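Local coordinates for protein benzoylformate Decarboxylase (Polynucleobacter necessarius, PDB 4K9Q) that probably decarboxylates benzoylformate to benzaldehyde, as a thiamine diphosphate- and magnesium-dependent enzyme of the TPP enzyme family, at residues D55-I69 against T84-G97. Residues are numbered along the deposited sequence; the frame is centred on the assembly and turned at random.
Sequences DGLSQSLRKPVIVNI and TAYQNKTPLIITAG
Ile66-Ile69 and Ile93-Gly97 are neighbouring parallel strands, their axes 4.7 Å apart and twisted by -21°, and the helical ends 55-61 and 84-88 that precede them also run nearly parallel. The backbone ladder passes from Ile93 N to Val65 O, Val67 N to Ile93 O, Thr95 N to Val67 O, Ile69 N to Thr95 O and Gly97 N to Ile69 O. Thr95 strengthens it from one face: OG1, set between its own backbone N and carbonyl carbon (chi1 71°), gives a second bond to Val67 O at 2.8 Å and accepts a nearly straight one from Asn68 ND2 at 3.0 Å. On the other face Ile94 CD1 lies against Val67 CB (3.7 Å), the two side chains alongside and pointing the same way, while Ile69 reaches Ala96. Between the helices Asp55 is the polar hub. Its OD1 is gripped by Thr90 OG1 (2.6 Å) and Gln59 NE2 (3.0 Å) from opposite faces of the carboxylate, and OD2 receives Asn88 ND2 on its syn side at 2.9 Å. Trp402 NE1 adds another bond to OD2, so donors surround the buried carboxylate and probably favour its ionised form. Beside this cluster, Leu92 CD2 packs on Ser58 CB. A Schellman motif at Lys89 ends the second helix, and Pro91 centres an inverse gamma turn leading into the strand. Strands 66-69 and 93-98, joined through helices 71-77 and 79-88, form a beta-alpha-beta crossover in the parallel sheet of the N-terminal TPP-binding domain, flanked by strands 19-22 and 154-159; earlier turns of helix 47-61 cover Val67 (Val50, Ala54) and Ile69 (Glu47), and helix 135-147 packs on Pro64 and Pro91.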
loop_
_atom_site.group_PDB
_atom_site.type_symbol
_atom_site.label_atom_id
_atom_site.label_comp_id
_atom_site.label_asym_id
_atom_site.label_seq_id
_atom_site.Cartn_x
_atom_site.Cartn_y
_atom_site.Cartn_z
ATOM N N ASP A 55 -9.344 -12.336 20.443
ATOM C CA ASP A 55 -8.476 -13.391 19.922
ATOM C C ASP A 55 -8.593 -14.624 20.826
ATOM O O ASP A 55 -8.915 -15.720 20.363
ATOM C CB ASP A 55 -7.032 -12.867 19.860
ATOM C CG ASP A 55 -6.101 -13.759 19.052
ATOM O OD1 ASP A 55 -6.439 -14.927 18.800
ATOM O OD2 ASP A 55 -5.000 -13.280 18.684
ATOM N N GLY A 56 -8.377 -14.442 22.127
ATOM C CA GLY A 56 -8.521 -15.542 23.072
ATOM C C GLY A 56 -9.888 -16.216 22.991
ATOM O O GLY A 56 -9.984 -17.451 22.954
ATOM N N LEU A 57 -10.958 -15.417 22.967
ATOM C CA LEU A 57 -12.304 -15.969 22.852
ATOM C C LEU A 57 -12.487 -16.744 21.542
ATOM O O LEU A 57 -12.984 -17.873 21.543
ATOM C CB LEU A 57 -13.350 -14.865 22.969
ATOM C CG LEU A 57 -14.807 -15.329 22.934
ATOM C CD1 LEU A 57 -15.058 -16.373 24.027
ATOM C CD2 LEU A 57 -15.730 -14.129 23.105
ATOM N N SER A 58 -12.085 -16.143 20.430
ATOM C CA SER A 58 -12.198 -16.800 19.120
ATOM C C SER A 58 -11.411 -18.125 19.070
ATOM O O SER A 58 -11.853 -19.092 18.457
ATOM C CB SER A 58 -11.743 -15.853 18.006
ATOM O OG SER A 58 -11.706 -16.523 16.753
ATOM N N GLN A 59 -10.246 -18.172 19.716
ATOM C CA GLN A 59 -9.461 -19.401 19.738
ATOM C C GLN A 59 -10.219 -20.472 20.513
ATOM O O GLN A 59 -10.250 -21.637 20.120
ATOM C CB GLN A 59 -8.078 -19.171 20.356
ATOM C CG GLN A 59 -7.129 -18.340 19.480
ATOM C CD GLN A 59 -5.695 -18.373 19.984
ATOM O OE1 GLN A 59 -5.273 -19.331 20.642
ATOM N NE2 GLN A 59 -4.936 -17.331 19.680
ATOM N N SER A 60 -10.844 -20.061 21.614
ATOM C CA SER A 60 -11.578 -20.996 22.451
ATOM C C SER A 60 -12.766 -21.580 21.695
ATOM O O SER A 60 -13.007 -22.782 21.751
ATOM C CB SER A 60 -12.058 -20.303 23.730
ATOM O OG SER A 60 -12.819 -21.178 24.556
ATOM N N LEU A 61 -13.494 -20.726 20.988
ATOM C CA LEU A 61 -14.751 -21.125 20.351
ATOM C C LEU A 61 -14.600 -21.699 18.940
ATOM O O LEU A 61 -15.529 -22.318 18.427
ATOM C CB LEU A 61 -15.732 -19.948 20.328
ATOM C CG LEU A 61 -16.067 -19.412 21.721
ATOM C CD1 LEU A 61 -17.081 -18.300 21.651
ATOM C CD2 LEU A 61 -16.576 -20.531 22.613
ATOM N N ARG A 62 -13.437 -21.478 18.321
ATOM C CA ARG A 62 -13.210 -21.829 16.911
ATOM C C ARG A 62 -14.251 -21.226 15.962
ATOM O O ARG A 62 -14.792 -21.899 15.072
ATOM C CB ARG A 62 -13.076 -23.341 16.733
ATOM C CG ARG A 62 -11.771 -23.871 17.315
ATOM C CD ARG A 62 -11.600 -25.370 17.147
ATOM N NE ARG A 62 -10.245 -25.773 17.518
ATOM C CZ ARG A 62 -9.870 -26.096 18.751
ATOM N NH1 ARG A 62 -10.747 -26.061 19.745
ATOM N NH2 ARG A 62 -8.607 -26.452 18.990
ATOM N N LYS A 63 -14.519 -19.941 16.162
ATOM C CA LYS A 63 -15.348 -19.165 15.258
ATOM C C LYS A 63 -15.016 -17.697 15.466
ATOM O O LYS A 63 -14.334 -17.341 16.432
ATOM C CB LYS A 63 -16.835 -19.431 15.503
ATOM C CG LYS A 63 -17.326 -19.030 16.861
ATOM C CD LYS A 63 -18.829 -19.274 16.928
ATOM C CE LYS A 63 -19.383 -18.974 18.287
ATOM N NZ LYS A 63 -20.872 -19.147 18.300
ATOM N N PRO A 64 -15.478 -16.842 14.554
ATOM C CA PRO A 64 -15.124 -15.425 14.651
ATOM C C PRO A 64 -15.730 -14.739 15.872
ATOM O O PRO A 64 -16.757 -15.157 16.409
ATOM C CB PRO A 64 -15.714 -14.831 13.369
ATOM C CG PRO A 64 -15.791 -15.994 12.411
ATOM C CD PRO A 64 -16.156 -17.156 13.283
ATOM N N VAL A 65 -15.057 -13.682 16.298
ATOM C CA VAL A 65 -15.577 -12.749 17.278
ATOM C C VAL A 65 -15.443 -11.376 16.619
ATOM O O VAL A 65 -14.506 -11.147 15.857
ATOM C CB VAL A 65 -14.763 -12.799 18.588
ATOM C CG1 VAL A 65 -15.192 -11.658 19.523
ATOM C CG2 VAL A 65 -14.933 -14.164 19.271
ATOM N N ILE A 66 -16.394 -10.483 16.864
ATOM C CA ILE A 66 -16.313 -9.134 16.318
ATOM C C ILE A 66 -15.569 -8.207 17.273
ATOM O O ILE A 66 -15.819 -8.212 18.478
ATOM C CB ILE A 66 -17.703 -8.553 16.038
ATOM C CG1 ILE A 66 -18.367 -9.334 14.899
ATOM C CG2 ILE A 66 -17.596 -7.081 15.679
ATOM C CD1 ILE A 66 -19.792 -8.948 14.684
ATOM N N VAL A 67 -14.631 -7.446 16.722
ATOM C CA VAL A 67 -13.973 -6.358 17.424
ATOM C C VAL A 67 -14.612 -5.067 16.902
ATOM O O VAL A 67 -14.788 -4.901 15.701
ATOM C CB VAL A 67 -12.448 -6.368 17.140
ATOM C CG1 VAL A 67 -11.803 -5.031 17.516
ATOM C CG2 VAL A 67 -11.776 -7.522 17.886
ATOM N N ASN A 68 -14.993 -4.165 17.798
ATOM C CA ASN A 68 -15.557 -2.882 17.382
ATOM C C ASN A 68 -14.763 -1.779 18.065
ATOM O O ASN A 68 -14.827 -1.626 19.289
ATOM C CB ASN A 68 -17.043 -2.798 17.748
ATOM C CG ASN A 68 -17.723 -1.555 17.187
ATOM O OD1 ASN A 68 -18.351 -0.796 17.930
ATOM N ND2 ASN A 68 -17.617 -1.351 15.874
ATOM N N ILE A 69 -13.993 -1.034 17.277
ATOM C CA ILE A 69 -13.146 0.014 17.825
ATOM C C ILE A 69 -13.322 1.329 17.079
ATOM O O ILE A 69 -14.029 1.396 16.066
ATOM C CB ILE A 69 -11.671 -0.426 17.882
ATOM C CG1 ILE A 69 -11.149 -0.773 16.481
ATOM C CG2 ILE A 69 -11.505 -1.613 18.841
ATOM C CD1 ILE A 69 -9.776 -1.450 16.513
ATOM N N THR A 84 -0.519 -9.879 15.950
ATOM C CA THR A 84 -0.486 -11.155 16.649
ATOM C C THR A 84 -1.675 -12.053 16.269
ATOM O O THR A 84 -1.508 -13.257 16.053
ATOM C CB THR A 84 -0.401 -10.934 18.159
ATOM O OG1 THR A 84 0.820 -10.232 18.451
ATOM C CG2 THR A 84 -0.443 -12.266 18.912
ATOM N N ALA A 85 -2.868 -11.471 16.161
ATOM C CA ALA A 85 -4.035 -12.247 15.712
ATOM C C ALA A 85 -3.793 -12.847 14.321
ATOM O O ALA A 85 -4.170 -13.987 14.044
ATOM C CB ALA A 85 -5.282 -11.377 15.701
ATOM N N TYR A 86 -3.161 -12.075 13.443
ATOM C CA TYR A 86 -2.845 -12.544 12.103
ATOM C C TYR A 86 -1.904 -13.751 12.171
ATOM O O TYR A 86 -2.138 -14.762 11.512
ATOM C CB TYR A 86 -2.203 -11.410 11.290
ATOM C CG TYR A 86 -1.967 -11.736 9.841
ATOM C CD1 TYR A 86 -0.768 -12.317 9.430
ATOM C CD2 TYR A 86 -2.941 -11.450 8.876
ATOM C CE1 TYR A 86 -0.539 -12.610 8.083
ATOM C CE2 TYR A 86 -2.720 -11.746 7.533
ATOM C CZ TYR A 86 -1.523 -12.320 7.149
ATOM O OH TYR A 86 -1.301 -12.607 5.824
ATOM N N GLN A 87 -0.846 -13.658 12.972
ATOM C CA GLN A 87 0.112 -14.760 13.053
ATOM C C GLN A 87 -0.445 -15.973 13.818
ATOM O O GLN A 87 -0.037 -17.104 13.570
ATOM C CB GLN A 87 1.469 -14.272 13.601
ATOM C CG GLN A 87 2.102 -13.234 12.661
ATOM C CD GLN A 87 3.561 -12.955 12.931
ATOM O OE1 GLN A 87 4.007 -12.980 14.075
ATOM N NE2 GLN A 87 4.319 -12.676 11.866
ATOM N N ASN A 88 -1.400 -15.725 14.713
ATOM C CA ASN A 88 -2.142 -16.786 15.418
ATOM C C ASN A 88 -3.132 -17.489 14.476
ATOM O O ASN A 88 -3.675 -18.550 14.815
ATOM C CB ASN A 88 -2.964 -16.194 16.571
ATOM C CG ASN A 88 -2.136 -15.873 17.809
ATOM O OD1 ASN A 88 -0.988 -16.313 17.960
ATOM N ND2 ASN A 88 -2.732 -15.104 18.720
ATOM N N LYS A 89 -3.389 -16.868 13.325
ATOM C CA LYS A 89 -4.404 -17.337 12.369
ATOM C C LYS A 89 -5.818 -17.354 12.952
ATOM O O LYS A 89 -6.598 -18.287 12.730
ATOM C CB LYS A 89 -4.014 -18.693 11.775
ATOM C CG LYS A 89 -2.822 -18.569 10.821
ATOM C CD LYS A 89 -2.498 -19.862 10.089
ATOM C CE LYS A 89 -1.821 -20.882 10.995
ATOM N NZ LYS A 89 -1.035 -21.847 10.156
ATOM N N THR A 90 -6.159 -16.298 13.687
ATOM C CA THR A 90 -7.461 -16.225 14.344
ATOM C C THR A 90 -8.417 -15.444 13.463
ATOM O O THR A 90 -8.094 -14.350 13.021
ATOM C CB THR A 90 -7.346 -15.499 15.689
ATOM O OG1 THR A 90 -6.296 -16.096 16.461
ATOM C CG2 THR A 90 -8.672 -15.550 16.460
ATOM N N PRO A 91 -9.605 -16.007 13.207
ATOM C CA PRO A 91 -10.555 -15.392 12.272
ATOM C C PRO A 91 -11.378 -14.242 12.882
ATOM O O PRO A 91 -12.606 -14.310 12.879
ATOM C CB PRO A 91 -11.455 -16.567 11.885
ATOM C CG PRO A 91 -11.444 -17.463 13.087
ATOM C CD PRO A 91 -10.060 -17.327 13.686
ATOM N N LEU A 92 -10.710 -13.200 13.374
ATOM C CA LEU A 92 -11.412 -12.046 13.932
ATOM C C LEU A 92 -11.991 -11.171 12.830
ATOM O O LEU A 92 -11.374 -10.991 11.770
ATOM C CB LEU A 92 -10.462 -11.201 14.782
ATOM C CG LEU A 92 -9.821 -11.893 15.966
ATOM C CD1 LEU A 92 -8.984 -10.865 16.737
ATOM C CD2 LEU A 92 -10.917 -12.521 16.867
ATOM N N ILE A 93 -13.180 -10.631 13.079
ATOM C CA ILE A 93 -13.731 -9.613 12.197
ATOM C C ILE A 93 -13.537 -8.259 12.867
ATOM O O ILE A 93 -14.274 -7.896 13.801
ATOM C CB ILE A 93 -15.207 -9.886 11.878
ATOM C CG1 ILE A 93 -15.331 -11.236 11.162
ATOM C CG2 ILE A 93 -15.786 -8.759 11.011
ATOM C CD1 ILE A 93 -16.765 -11.673 10.907
ATOM N N ILE A 94 -12.517 -7.533 12.415
ATOM C CA ILE A 94 -12.193 -6.239 13.004
ATOM C C ILE A 94 -13.048 -5.159 12.363
ATOM O O ILE A 94 -12.983 -4.949 11.152
ATOM C CB ILE A 94 -10.711 -5.855 12.811
ATOM C CG1 ILE A 94 -9.752 -6.986 13.238
ATOM C CG2 ILE A 94 -10.419 -4.540 13.557
ATOM C CD1 ILE A 94 -9.835 -7.392 14.688
ATOM N N THR A 95 -13.861 -4.474 13.161
ATOM C CA THR A 95 -14.649 -3.374 12.623
ATOM C C THR A 95 -14.274 -2.074 13.310
ATOM O O THR A 95 -14.042 -2.046 14.512
ATOM C CB THR A 95 -16.167 -3.614 12.750
ATOM O OG1 THR A 95 -16.571 -3.509 14.124
ATOM C CG2 THR A 95 -16.524 -4.991 12.220
ATOM N N ALA A 96 -14.172 -1.004 12.535
ATOM C CA ALA A 96 -13.996 0.319 13.118
ATOM C C ALA A 96 -14.993 1.279 12.493
ATOM O O ALA A 96 -15.181 1.278 11.278
ATOM C CB ALA A 96 -12.582 0.824 12.895
ATOM N N GLY A 97 -15.631 2.104 13.317
ATOM C CA GLY A 97 -16.476 3.153 12.785
ATOM C C GLY A 97 -15.641 4.116 11.967
ATOM O O GLY A 97 -14.426 4.237 12.154
#